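Local coordinates for dihydrodipicolinate synthase (Bacillus clausii KSM-K16, PDB 3E96), which probably catalyses the condensation of pyruvate with aspartate semialdehyde to 4-hydroxy-tetrahydrodipicolinate, a step on the way to lysine, at residues B[21-26]-B[56-61]; B[63-66]-B[71-74]; B[66-71]-B[95-100]; B[101-106]-B[136-141]; B[263-268]-B[276-281]. All coordinates share one frame; numbering follows the deposited sequence.

How the contacts relate
Along the chain, contact 1 comes first: it closes the loop from strand 15-17 through helix 32-43 to the turn before helix 64-78. Contact 2 joins two places on helix 64-78, and contact 3 starts from the same helix, sharing Glu66 and Val71 with contact 2, and reaches helix 92-105. That helix goes on into contact 4, which ties its end to the turn between helix 122-136 and strand 140-144. Contact 5 closes a short loop after helix 262-270. It lies far from contact 4 but touches contact 1, where Lys265 reaches Glu58, and a salt bridge from Arg279 to Glu66 joins it to helix 64-78.

Contact 1: residues B[21-26]-B[56-61]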
# COMPACT_ATOMS: atom_id res chain seq x y z
N THR B 21 -13.73 -10.17 6.75
CA THR B 21 -13.39 -11.52 6.32
C THR B 21 -13.01 -12.19 7.63
O THR B 21 -11.93 -11.94 8.18
CB THR B 21 -12.18 -11.57 5.36
OG1 THR B 21 -12.46 -10.79 4.19
CG2 THR B 21 -11.90 -13.01 4.95
N PRO B 22 -13.90 -13.04 8.17
CA PRO B 22 -13.60 -13.73 9.44
C PRO B 22 -12.37 -14.62 9.32
O PRO B 22 -12.29 -15.45 8.41
CB PRO B 22 -14.87 -14.55 9.69
CG PRO B 22 -15.94 -13.78 8.97
CD PRO B 22 -15.24 -13.38 7.69
N PHE B 23 -11.41 -14.45 10.23
CA PHE B 23 -10.21 -15.28 10.21
C PHE B 23 -10.13 -16.04 11.53
O PHE B 23 -10.39 -15.48 12.59
CB PHE B 23 -8.94 -14.42 10.07
CG PHE B 23 -8.84 -13.66 8.79
CD1 PHE B 23 -8.92 -14.31 7.56
CD2 PHE B 23 -8.62 -12.28 8.81
CE1 PHE B 23 -8.78 -13.60 6.37
CE2 PHE B 23 -8.47 -11.56 7.62
CZ PHE B 23 -8.55 -12.22 6.40
N ARG B 24 -9.75 -17.32 11.46
CA ARG B 24 -9.63 -18.14 12.66
C ARG B 24 -8.43 -17.74 13.49
O ARG B 24 -7.35 -17.49 12.96
CB ARG B 24 -9.52 -19.62 12.28
CG ARG B 24 -10.73 -20.17 11.56
CD ARG B 24 -10.69 -21.68 11.52
NE ARG B 24 -11.94 -22.24 11.01
CZ ARG B 24 -12.27 -22.27 9.72
NH1 ARG B 24 -11.44 -21.79 8.80
NH2 ARG B 24 -13.43 -22.79 9.35
N LYS B 25 -8.61 -17.70 14.81
CA LYS B 25 -7.52 -17.34 15.70
C LYS B 25 -6.45 -18.43 15.69
O LYS B 25 -5.25 -18.15 15.83
CB LYS B 25 -8.04 -17.16 17.13
CG LYS B 25 -6.97 -16.74 18.13
CD LYS B 25 -7.56 -16.57 19.52
CE LYS B 25 -6.49 -16.16 20.53
NZ LYS B 25 -7.06 -15.99 21.90
N SER B 26 -6.88 -19.67 15.50
CA SER B 26 -5.98 -20.82 15.48
C SER B 26 -4.92 -20.81 14.39
O SER B 26 -3.73 -21.00 14.67
CB SER B 26 -6.78 -22.12 15.39
OG SER B 26 -7.42 -22.24 14.13
N THR B 56 -12.32 -3.04 4.58
CA THR B 56 -12.85 -3.54 5.85
C THR B 56 -12.73 -5.06 5.82
O THR B 56 -12.68 -5.71 6.87
CB THR B 56 -14.33 -3.16 6.04
OG1 THR B 56 -14.49 -1.75 5.81
CG2 THR B 56 -14.79 -3.48 7.46
N SER B 57 -12.68 -5.62 4.61
CA SER B 57 -12.56 -7.06 4.40
C SER B 57 -11.10 -7.51 4.52
O SER B 57 -10.80 -8.69 4.37
CB SER B 57 -13.04 -7.44 2.99
OG SER B 57 -14.21 -6.73 2.63
N GLU B 58 -10.21 -6.55 4.78
CA GLU B 58 -8.78 -6.81 4.88
C GLU B 58 -8.24 -7.41 3.58
O GLU B 58 -7.48 -8.38 3.58
CB GLU B 58 -8.48 -7.71 6.08
CG GLU B 58 -8.70 -7.02 7.41
CD GLU B 58 -8.48 -7.94 8.59
OE1 GLU B 58 -7.31 -8.12 9.01
OE2 GLU B 58 -9.49 -8.50 9.10
N PHE B 59 -8.66 -6.80 2.48
CA PHE B 59 -8.26 -7.21 1.14
C PHE B 59 -6.76 -7.49 0.98
O PHE B 59 -6.36 -8.53 0.45
CB PHE B 59 -8.69 -6.12 0.15
CG PHE B 59 -8.18 -6.31 -1.24
CD1 PHE B 59 -8.59 -7.39 -2.00
CD2 PHE B 59 -7.30 -5.38 -1.81
CE1 PHE B 59 -8.15 -7.55 -3.31
CE2 PHE B 59 -6.85 -5.53 -3.11
CZ PHE B 59 -7.28 -6.62 -3.87
N TYR B 60 -5.92 -6.56 1.44
CA TYR B 60 -4.48 -6.73 1.30
C TYR B 60 -3.87 -7.85 2.14
O TYR B 60 -2.70 -8.20 1.94
CB TYR B 60 -3.79 -5.40 1.58
CG TYR B 60 -4.10 -4.38 0.50
CD1 TYR B 60 -3.70 -4.60 -0.81
CD2 TYR B 60 -4.82 -3.22 0.79
CE1 TYR B 60 -4.01 -3.70 -1.82
CE2 TYR B 60 -5.14 -2.31 -0.22
CZ TYR B 60 -4.72 -2.56 -1.52
OH TYR B 60 -5.02 -1.66 -2.52
N ALA B 61 -4.65 -8.41 3.05
CA ALA B 61 -4.16 -9.52 3.88
C ALA B 61 -4.56 -10.85 3.23
O ALA B 61 -4.24 -11.93 3.75
CB ALA B 61 -4.74 -9.42 5.28
O HOH W 1 -11.90 -8.30 7.81
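Thr21 and Ser57 bring two irregular loops together, their CA atoms 4.9 Å apart, and the chain turns at Glu58 through positive phi before a short 3-10 segment, where Ala61 N bonds back to Glu58 O. The hydroxyl OG1 of Thr21 stands 2.7 Å from the carbonyl Ser57 O and is also close to a carboxylate oxygen of Glu70, so it sits between two acceptors. It comes to lie there because OG1 is turned beside its own backbone N, chi1 -60°. The backbone of the same residue is tied in by an ordered water, which accepts from Thr21 N at 2.8 Å and donates both to Thr56 O and, at 2.7 Å, to Glu58 OE2. These two loops follow strands 15-17 and 49-50 of the TIM barrel, at the end of the barrel where such enzymes have their active site; Thr56 is a predicted pyruvate-binding residue, and the side chain of Ser57 is about 9 Å from that of Lys167, the predicted Schiff-base lysine. Phe23 meets the same carboxylate of Glu58. The carboxyl carbon lies in the plane of the ring at its edge, and ring and carboxylate planes are turned 77° against each other; Phe23 CE2 is 3.5 Å from Glu58 OE2. One face of the ring is covered by Thr21 O, 3.3 Å above its centre. Glu58 OE2 also makes a salt bridge to Lys265, and OE1 accepts from the backbone N of Arg279, so both carboxylate oxygens are held. Ser57 OG turns to Pro19 O and Gly54 N.

Contact 2: residues B[63-66]-B[71-74]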
# COMPACT_ATOMS: atom_id res chain seq x y z
N SER B 63 -4.60 -13.57 -0.10
CA SER B 63 -3.80 -13.94 -1.25
C SER B 63 -4.72 -13.64 -2.43
O SER B 63 -5.92 -13.41 -2.24
CB SER B 63 -3.47 -15.43 -1.22
OG SER B 63 -4.65 -16.20 -1.36
N LEU B 64 -4.17 -13.62 -3.65
CA LEU B 64 -4.99 -13.35 -4.82
C LEU B 64 -6.10 -14.39 -4.95
O LEU B 64 -7.23 -14.06 -5.33
CB LEU B 64 -4.14 -13.36 -6.09
CG LEU B 64 -3.15 -12.21 -6.28
CD1 LEU B 64 -2.46 -12.36 -7.65
CD2 LEU B 64 -3.89 -10.87 -6.21
N GLU B 65 -5.78 -15.64 -4.64
CA GLU B 65 -6.76 -16.71 -4.74
C GLU B 65 -7.86 -16.56 -3.68
O GLU B 65 -9.03 -16.83 -3.95
CB GLU B 65 -6.06 -18.07 -4.59
CG GLU B 65 -6.98 -19.29 -4.70
CD GLU B 65 -7.83 -19.28 -5.97
OE1 GLU B 65 -7.31 -18.92 -7.05
OE2 GLU B 65 -9.02 -19.65 -5.88
N GLU B 66 -7.49 -16.12 -2.48
CA GLU B 66 -8.48 -15.93 -1.43
C GLU B 66 -9.41 -14.77 -1.79
O GLU B 66 -10.60 -14.80 -1.49
CB GLU B 66 -7.81 -15.63 -0.09
CG GLU B 66 -7.14 -16.82 0.56
CD GLU B 66 -6.50 -16.46 1.88
OE1 GLU B 66 -5.79 -15.44 1.93
OE2 GLU B 66 -6.71 -17.19 2.87
N VAL B 71 -15.02 -13.27 -3.50
CA VAL B 71 -16.02 -12.71 -4.41
C VAL B 71 -17.00 -13.82 -4.82
O VAL B 71 -18.21 -13.61 -4.81
CB VAL B 71 -15.37 -12.10 -5.67
CG1 VAL B 71 -16.44 -11.62 -6.64
CG2 VAL B 71 -14.48 -10.92 -5.27
N ARG B 72 -16.47 -15.00 -5.15
CA ARG B 72 -17.33 -16.12 -5.53
C ARG B 72 -18.29 -16.49 -4.40
O ARG B 72 -19.48 -16.67 -4.62
CB ARG B 72 -16.49 -17.35 -5.91
CG ARG B 72 -15.67 -17.17 -7.18
CD ARG B 72 -15.10 -18.51 -7.67
NE ARG B 72 -14.04 -19.03 -6.80
CZ ARG B 72 -12.75 -18.85 -7.02
NH1 ARG B 72 -12.33 -18.16 -8.08
NH2 ARG B 72 -11.86 -19.38 -6.20
N ARG B 73 -17.75 -16.61 -3.19
CA ARG B 73 -18.55 -16.96 -2.02
C ARG B 73 -19.66 -15.93 -1.79
O ARG B 73 -20.79 -16.28 -1.45
CB ARG B 73 -17.67 -17.03 -0.77
CG ARG B 73 -16.64 -18.16 -0.78
CD ARG B 73 -17.19 -19.42 -0.10
NE ARG B 73 -16.24 -20.53 -0.17
CZ ARG B 73 -16.36 -21.67 0.49
NH1 ARG B 73 -17.40 -21.87 1.29
NH2 ARG B 73 -15.44 -22.62 0.35
N THR B 74 -19.33 -14.65 -1.98
CA THR B 74 -20.30 -13.58 -1.78
C THR B 74 -21.47 -13.72 -2.75
O THR B 74 -22.63 -13.61 -2.35
CB THR B 74 -19.64 -12.20 -1.98
OG1 THR B 74 -18.54 -12.07 -1.07
CG2 THR B 74 -20.65 -11.08 -1.70
O HOH W 2 -9.32 -18.88 -8.90
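Glu65 and Arg72 meet through two bends: the glutamate leaves its backbone with CG opposite N and then folds at chi2, 53°, while the arginine has CG beside its own N and folds at chi3, -71°. The two side chains cross at about a right angle. Arg72 NH2 donates to Glu65 OE2 at 2.9 Å in a somewhat bent hydrogen bond that is also a salt bridge. The oxygen lies at the edge of the guanidinium, almost exactly in its plane, and is met nearly along its own C-O bond; carboxylate and guanidinium planes are 26° apart. A water completes a second link, donating to Glu65 OE1 at 2.7 Å and accepting from Arg72 NH1 at 3.2 Å. The pair lies seven residues apart on one helix, 64-78, which forms the crossover of the beta-alpha-beta unit between strands 49-50 and 83-88. Arg72 NH2 also forms a salt bridge with Glu69, one turn before it, so two acids share this nitrogen. The first turn carries a capping box: Ser63 is the N-cap residue, its OG accepting from Glu66 N at 3.1 Å, and Ser63 N gives its hydrogen to Glu66 OE1 at 3.0 Å in return. Glu66 OE1 uses the lone pair facing away from its other oxygen, and that other oxygen, OE2, makes a salt bridge to Arg279. The helix start also faces the second subunit, where Ser63 packs on Ser93 and Leu64 on Leu64 of that chain, whereas the Glu65-Arg72 pair is open to solvent.

Contact 3: residues B[66-71]-B[95-100]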
# COMPACT_ATOMS: atom_id res chain seq x y z
N GLU B 66 -7.49 -16.12 -2.48
CA GLU B 66 -8.48 -15.93 -1.43
C GLU B 66 -9.41 -14.77 -1.79
O GLU B 66 -10.60 -14.80 -1.49
CB GLU B 66 -7.81 -15.63 -0.09
CG GLU B 66 -7.14 -16.82 0.56
CD GLU B 66 -6.50 -16.46 1.88
OE1 GLU B 66 -5.79 -15.44 1.93
OE2 GLU B 66 -6.71 -17.19 2.87
N ALA B 67 -8.85 -13.75 -2.44
CA ALA B 67 -9.65 -12.59 -2.85
C ALA B 67 -10.69 -13.04 -3.88
O ALA B 67 -11.86 -12.68 -3.79
CB ALA B 67 -8.75 -11.52 -3.45
N LYS B 68 -10.25 -13.83 -4.86
CA LYS B 68 -11.16 -14.32 -5.89
C LYS B 68 -12.26 -15.18 -5.27
O LYS B 68 -13.43 -15.03 -5.60
CB LYS B 68 -10.40 -15.15 -6.93
CG LYS B 68 -9.43 -14.35 -7.77
CD LYS B 68 -8.63 -15.27 -8.69
CE LYS B 68 -7.65 -14.47 -9.55
NZ LYS B 68 -6.77 -15.37 -10.37
N GLU B 69 -11.86 -16.09 -4.38
CA GLU B 69 -12.81 -16.97 -3.72
C GLU B 69 -13.82 -16.18 -2.88
O GLU B 69 -14.99 -16.54 -2.81
CB GLU B 69 -12.07 -17.98 -2.83
CG GLU B 69 -12.96 -18.97 -2.08
CD GLU B 69 -13.69 -19.95 -2.99
OE1 GLU B 69 -13.31 -20.06 -4.17
OE2 GLU B 69 -14.64 -20.62 -2.51
N GLU B 70 -13.37 -15.11 -2.24
CA GLU B 70 -14.30 -14.33 -1.43
C GLU B 70 -15.39 -13.74 -2.32
O GLU B 70 -16.57 -13.73 -1.94
CB GLU B 70 -13.58 -13.20 -0.68
CG GLU B 70 -14.54 -12.32 0.12
CD GLU B 70 -13.84 -11.47 1.17
OE1 GLU B 70 -13.26 -12.06 2.11
OE2 GLU B 70 -13.87 -10.23 1.05
N VAL B 71 -15.02 -13.27 -3.50
CA VAL B 71 -16.02 -12.71 -4.41
C VAL B 71 -17.00 -13.82 -4.82
O VAL B 71 -18.21 -13.61 -4.81
CB VAL B 71 -15.37 -12.10 -5.67
CG1 VAL B 71 -16.44 -11.62 -6.64
CG2 VAL B 71 -14.48 -10.92 -5.27
N ALA B 95 -4.95 -6.32 -11.44
CA ALA B 95 -6.28 -5.76 -11.18
C ALA B 95 -7.24 -6.27 -12.25
O ALA B 95 -8.38 -6.63 -11.96
CB ALA B 95 -6.22 -4.24 -11.21
N ILE B 96 -6.76 -6.31 -13.50
CA ILE B 96 -7.59 -6.78 -14.60
C ILE B 96 -7.92 -8.26 -14.42
O ILE B 96 -9.03 -8.69 -14.73
CB ILE B 96 -6.88 -6.54 -15.95
CG1 ILE B 96 -6.76 -5.03 -16.19
CG2 ILE B 96 -7.68 -7.19 -17.09
CD1 ILE B 96 -5.85 -4.65 -17.36
N GLU B 97 -6.96 -9.03 -13.91
CA GLU B 97 -7.17 -10.46 -13.67
C GLU B 97 -8.25 -10.64 -12.61
O GLU B 97 -9.17 -11.44 -12.77
CB GLU B 97 -5.87 -11.12 -13.19
CG GLU B 97 -6.00 -12.62 -12.91
CD GLU B 97 -4.71 -13.24 -12.42
OE1 GLU B 97 -3.66 -13.03 -13.07
OE2 GLU B 97 -4.73 -13.95 -11.40
N LEU B 98 -8.14 -9.88 -11.52
CA LEU B 98 -9.12 -9.95 -10.44
C LEU B 98 -10.48 -9.47 -10.94
O LEU B 98 -11.52 -10.04 -10.57
CB LEU B 98 -8.68 -9.09 -9.25
CG LEU B 98 -7.54 -9.60 -8.36
CD1 LEU B 98 -7.07 -8.46 -7.46
CD2 LEU B 98 -8.02 -10.78 -7.53
N GLY B 99 -10.48 -8.43 -11.76
CA GLY B 99 -11.73 -7.90 -12.30
C GLY B 99 -12.44 -8.90 -13.19
O GLY B 99 -13.65 -9.10 -13.08
N ASN B 100 -11.69 -9.54 -14.09
CA ASN B 100 -12.27 -10.53 -14.99
C ASN B 100 -12.78 -11.73 -14.20
O ASN B 100 -13.76 -12.37 -14.58
CB ASN B 100 -11.23 -10.95 -16.03
CG ASN B 100 -11.14 -9.98 -17.19
OD1 ASN B 100 -10.09 -9.80 -17.79
ND2 ASN B 100 -12.26 -9.35 -17.52
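Lys68 carries this contact, its extended chain running from helix 64-78 across to helix 92-105 and passing both Leu98 and Glu97 at about a right angle. The part nearest the backbone packs on the leucine: Lys68 CG is 3.8 Å from Leu98 CD2. The same methyl branch reaches Ala67 CB at 4.2 Å, so CD2 is shared between two consecutive residues of the facing helix. Further out, Lys68 NZ donates to Glu97 OE2 at 2.7 Å in a salt bridge. The ammonium comes to the side of OE2 that faces away from OE1, 21° out of the carboxylate plane. Glu97 presents this oxygen because its CG stands opposite the backbone N, chi1 -180°, and the chain stays extended beyond it. The helix segments are near-parallel neighbours in the outer layer of the TIM barrel; their axes come within 10.4 Å and cross at -26°, with Lys68 and Leu98 nearest in register. Toward the barrel wall Leu98 packs on Ile88 of strand 83-88, and Ala67 lies against Cys53, so the apolar part of the contact continues into the interior between helices and sheet. Lys68 thus serves two environments, its aliphatic carbons beside buried Leu98 and its charge at the outer rim. Because Glu97 is exposed, solvent would probably weaken the pull of the ion pair, so that part of the attachment between the helices should come from the hydrocarbon packing beneath it.

Contact 4: residues B[101-106]-B[136-141]; sequences AAKAAG and LDFPSL
Lys103, on the last turns of helix 92-105, faces the turn that leads from helix 122-136 into strand 140-144; its CA is nearest to that of Phe138, 7.8 Å away. Helix 92-105 ends just before Gly106, which takes positive phi in a Schellman motif, its N bonding back to Lys103 O and weakly to Ala102 O. The second segment leaves its helix at Asp137, also with positive phi. The Lys103 and Phe138 side chains run alongside each other in opposing senses. The lysine CG sits almost straight over the ring, 3.4 Å from the centroid and 9° off the normal, a CH-pi contact. Pro139 covers the opposite face, its CD 3.3 Å above the ring plane but offset toward the rim, so the ring is sandwiched between lysine and proline. Beyond the ring the lysine bends at chi3, 57°, and swings NZ to Leu136 O, to which it donates at 2.8 Å. The ammonium approaches in the carbonyl plane. Lys103 CD lies 4.3 Å from Leu136 CD2. Phe138 O accepts from Ser140 OG at 2.8 Å, and Val110 of strand 109-112 touches both Phe138 and Leu136. The contact thus joins the end of helix 92-105 to the turn that follows helix 122-136, away from the predicted active-site residues. Lys103 uses its chain and its charge at once: the methylenes settle on an aromatic face, while the ammonium meets a carbonyl at a helix C-terminus, where its positive charge is probably favoured.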
# COMPACT_ATOMS: atom_id res chain seq x y z
N ALA B 101 -12.11 -12.04 -13.09
CA ALA B 101 -12.51 -13.16 -12.24
C ALA B 101 -13.85 -12.83 -11.57
O ALA B 101 -14.75 -13.67 -11.50
CB ALA B 101 -11.44 -13.43 -11.18
N ALA B 102 -13.97 -11.60 -11.07
CA ALA B 102 -15.21 -11.16 -10.42
C ALA B 102 -16.36 -11.19 -11.43
O ALA B 102 -17.48 -11.58 -11.09
CB ALA B 102 -15.04 -9.76 -9.86
N LYS B 103 -16.08 -10.76 -12.66
CA LYS B 103 -17.10 -10.75 -13.71
C LYS B 103 -17.60 -12.17 -13.95
O LYS B 103 -18.81 -12.43 -13.97
CB LYS B 103 -16.52 -10.20 -15.01
CG LYS B 103 -16.19 -8.72 -14.97
CD LYS B 103 -15.30 -8.31 -16.14
CE LYS B 103 -15.92 -8.64 -17.48
NZ LYS B 103 -15.00 -8.28 -18.59
N ALA B 104 -16.66 -13.10 -14.13
CA ALA B 104 -17.01 -14.49 -14.38
C ALA B 104 -17.76 -15.10 -13.19
O ALA B 104 -18.63 -15.95 -13.37
CB ALA B 104 -15.75 -15.30 -14.68
N ALA B 105 -17.42 -14.65 -11.99
CA ALA B 105 -18.06 -15.17 -10.78
C ALA B 105 -19.51 -14.72 -10.63
O ALA B 105 -20.30 -15.35 -9.93
CB ALA B 105 -17.25 -14.76 -9.55
N GLY B 106 -19.86 -13.62 -11.29
CA GLY B 106 -21.22 -13.12 -11.20
C GLY B 106 -21.36 -11.80 -10.48
O GLY B 106 -22.47 -11.41 -10.12
N LEU B 136 -11.39 -3.89 -18.70
CA LEU B 136 -12.47 -4.70 -18.15
C LEU B 136 -13.81 -4.53 -18.86
O LEU B 136 -14.57 -5.49 -18.98
CB LEU B 136 -12.67 -4.39 -16.66
CG LEU B 136 -11.56 -4.87 -15.71
CD1 LEU B 136 -11.90 -4.43 -14.28
CD2 LEU B 136 -11.43 -6.39 -15.78
N ASP B 137 -14.09 -3.31 -19.33
CA ASP B 137 -15.36 -3.04 -20.01
C ASP B 137 -16.47 -3.61 -19.13
O ASP B 137 -17.31 -4.39 -19.58
CB ASP B 137 -15.35 -3.70 -21.39
CG ASP B 137 -16.56 -3.32 -22.22
OD1 ASP B 137 -16.90 -2.11 -22.27
OD2 ASP B 137 -17.17 -4.22 -22.84
N PHE B 138 -16.46 -3.21 -17.86
CA PHE B 138 -17.42 -3.68 -16.87
C PHE B 138 -17.65 -2.52 -15.90
O PHE B 138 -16.74 -1.71 -15.68
CB PHE B 138 -16.78 -4.88 -16.15
CG PHE B 138 -17.72 -5.64 -15.27
CD1 PHE B 138 -18.80 -6.33 -15.81
CD2 PHE B 138 -17.49 -5.73 -13.90
CE1 PHE B 138 -19.64 -7.09 -15.00
CE2 PHE B 138 -18.32 -6.49 -13.08
CZ PHE B 138 -19.39 -7.17 -13.63
N PRO B 139 -18.85 -2.40 -15.32
CA PRO B 139 -19.12 -1.30 -14.39
C PRO B 139 -18.04 -1.21 -13.32
O PRO B 139 -17.72 -2.20 -12.67
CB PRO B 139 -20.49 -1.66 -13.82
CG PRO B 139 -21.16 -2.29 -15.02
CD PRO B 139 -20.07 -3.21 -15.53
N SER B 140 -17.49 -0.01 -13.15
CA SER B 140 -16.41 0.20 -12.20
C SER B 140 -16.58 1.43 -11.32
O SER B 140 -17.16 2.44 -11.74
CB SER B 140 -15.07 0.35 -12.93
OG SER B 140 -14.84 -0.70 -13.85
N LEU B 141 -16.07 1.33 -10.10
CA LEU B 141 -16.05 2.45 -9.16
C LEU B 141 -14.58 2.61 -8.82
O LEU B 141 -13.80 1.67 -8.95
CB LEU B 141 -16.81 2.14 -7.87
CG LEU B 141 -18.33 2.02 -7.90
CD1 LEU B 141 -18.73 0.65 -8.43
CD2 LEU B 141 -18.87 2.21 -6.49

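Contact 5: residues B[263-268]-B[276-281]; sequences VIKEAM and GVTRAP
Lys265, which buries far more surface here than any other residue, lies along the backbone of Gly276, Val277 and Thr278. Lys265 CB is 3.9 Å from Gly276 O, and the chain, extended beyond CG, runs on until NZ donates to Val277 O at 2.8 Å. The ammonium does not use a lone pair of that carbonyl: it sits above the carbonyl plane, 48° out of it. CD is 3.5 Å from the same oxygen, so the lysine passes close beside the carbonyl before its end bonds it. NZ has two further partners, the carboxylate of Glu58 and Thr21 O, and with three acceptors about it the buried ammonium is firmly placed. Helix 262-270 belongs to the helical part that follows the eight-stranded barrel, and here it meets both its own following loop and the loops after strands 15-17 and 49-50; the side chain of Lys265 is about 8 Å from that of Thr56, a predicted pyruvate-binding residue. Gly276 has positive phi, 73°, and its N hydrogen-bonds Glu269 OE2, tying the loop back to helix 262-270. Thr278 turns its methyl to the lysine, CG2 to CD at 3.9 Å. Its OG1 occupies the position between backbone N and carbonyl carbon, chi1 50°, and bonds Val282 O instead. Val277 also pairs by backbone with Phe23. Farther along, Pro281 follows a cis peptide bond and packs on His117 of the second subunit.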
# COMPACT_ATOMS: atom_id res chain seq x y z
N VAL B 263 -11.36 -3.32 15.79
CA VAL B 263 -12.40 -2.83 16.71
C VAL B 263 -13.74 -3.45 16.33
O VAL B 263 -14.52 -3.86 17.20
CB VAL B 263 -12.53 -1.28 16.66
CG1 VAL B 263 -13.80 -0.83 17.38
CG2 VAL B 263 -11.31 -0.64 17.32
N ILE B 264 -14.01 -3.53 15.03
CA ILE B 264 -15.26 -4.13 14.55
C ILE B 264 -15.34 -5.60 14.97
O ILE B 264 -16.37 -6.05 15.50
CB ILE B 264 -15.36 -4.04 13.01
CG1 ILE B 264 -15.60 -2.59 12.58
CG2 ILE B 264 -16.50 -4.93 12.50
CD1 ILE B 264 -15.65 -2.40 11.08
N LYS B 265 -14.26 -6.34 14.76
CA LYS B 265 -14.24 -7.76 15.10
C LYS B 265 -14.37 -8.06 16.58
O LYS B 265 -15.07 -8.99 16.97
CB LYS B 265 -12.98 -8.42 14.53
CG LYS B 265 -13.03 -8.58 13.01
CD LYS B 265 -11.90 -9.44 12.46
CE LYS B 265 -12.07 -9.67 10.96
NZ LYS B 265 -10.91 -10.37 10.33
N GLU B 266 -13.69 -7.28 17.43
CA GLU B 266 -13.79 -7.54 18.86
C GLU B 266 -15.15 -7.08 19.39
O GLU B 266 -15.66 -7.63 20.36
CB GLU B 266 -12.63 -6.89 19.60
CG GLU B 266 -11.31 -7.58 19.26
CD GLU B 266 -10.22 -7.36 20.29
OE1 GLU B 266 -10.54 -7.06 21.46
OE2 GLU B 266 -9.03 -7.52 19.93
N ALA B 267 -15.74 -6.09 18.74
CA ALA B 267 -17.06 -5.61 19.14
C ALA B 267 -18.10 -6.68 18.76
O ALA B 267 -18.99 -6.99 19.56
CB ALA B 267 -17.39 -4.29 18.43
N MET B 268 -17.96 -7.23 17.56
CA MET B 268 -18.87 -8.28 17.08
C MET B 268 -18.82 -9.49 18.03
O MET B 268 -19.86 -10.03 18.40
CB MET B 268 -18.49 -8.75 15.66
CG MET B 268 -18.71 -7.72 14.54
SD MET B 268 -18.17 -8.25 12.88
CE MET B 268 -16.48 -8.01 12.99
N GLY B 276 -14.05 -13.72 14.56
CA GLY B 276 -12.69 -14.21 14.65
C GLY B 276 -11.74 -13.04 14.89
O GLY B 276 -12.11 -12.07 15.55
N VAL B 277 -10.54 -13.11 14.32
CA VAL B 277 -9.54 -12.07 14.51
C VAL B 277 -9.06 -11.45 13.20
O VAL B 277 -9.45 -11.88 12.12
CB VAL B 277 -8.30 -12.62 15.24
CG1 VAL B 277 -8.68 -13.13 16.62
CG2 VAL B 277 -7.67 -13.74 14.40
N THR B 278 -8.21 -10.44 13.33
CA THR B 278 -7.62 -9.80 12.16
C THR B 278 -6.33 -10.55 11.84
O THR B 278 -5.85 -11.33 12.67
CB THR B 278 -7.26 -8.31 12.44
OG1 THR B 278 -6.49 -8.22 13.65
CG2 THR B 278 -8.51 -7.46 12.55
N ARG B 279 -5.79 -10.35 10.65
CA ARG B 279 -4.53 -10.98 10.27
C ARG B 279 -3.43 -9.93 10.40
O ARG B 279 -3.69 -8.73 10.26
CB ARG B 279 -4.57 -11.46 8.81
CG ARG B 279 -5.17 -12.85 8.59
CD ARG B 279 -5.07 -13.25 7.12
NE ARG B 279 -5.63 -14.57 6.86
CZ ARG B 279 -5.79 -15.10 5.65
NH1 ARG B 279 -6.32 -16.31 5.51
NH2 ARG B 279 -5.41 -14.42 4.57
N ALA B 280 -2.21 -10.37 10.68
CA ALA B 280 -1.09 -9.44 10.75
C ALA B 280 -1.17 -8.78 9.38
O ALA B 280 -1.53 -9.44 8.41
CB ALA B 280 0.23 -10.21 10.90
N PRO B 281 -0.77 -7.50 9.25
CA PRO B 281 -0.23 -6.53 10.21
C PRO B 281 -1.09 -5.88 11.30
O PRO B 281 -0.79 -4.78 11.74
CB PRO B 281 0.40 -5.49 9.30
CG PRO B 281 -0.59 -5.42 8.17
CD PRO B 281 -0.89 -6.89 7.91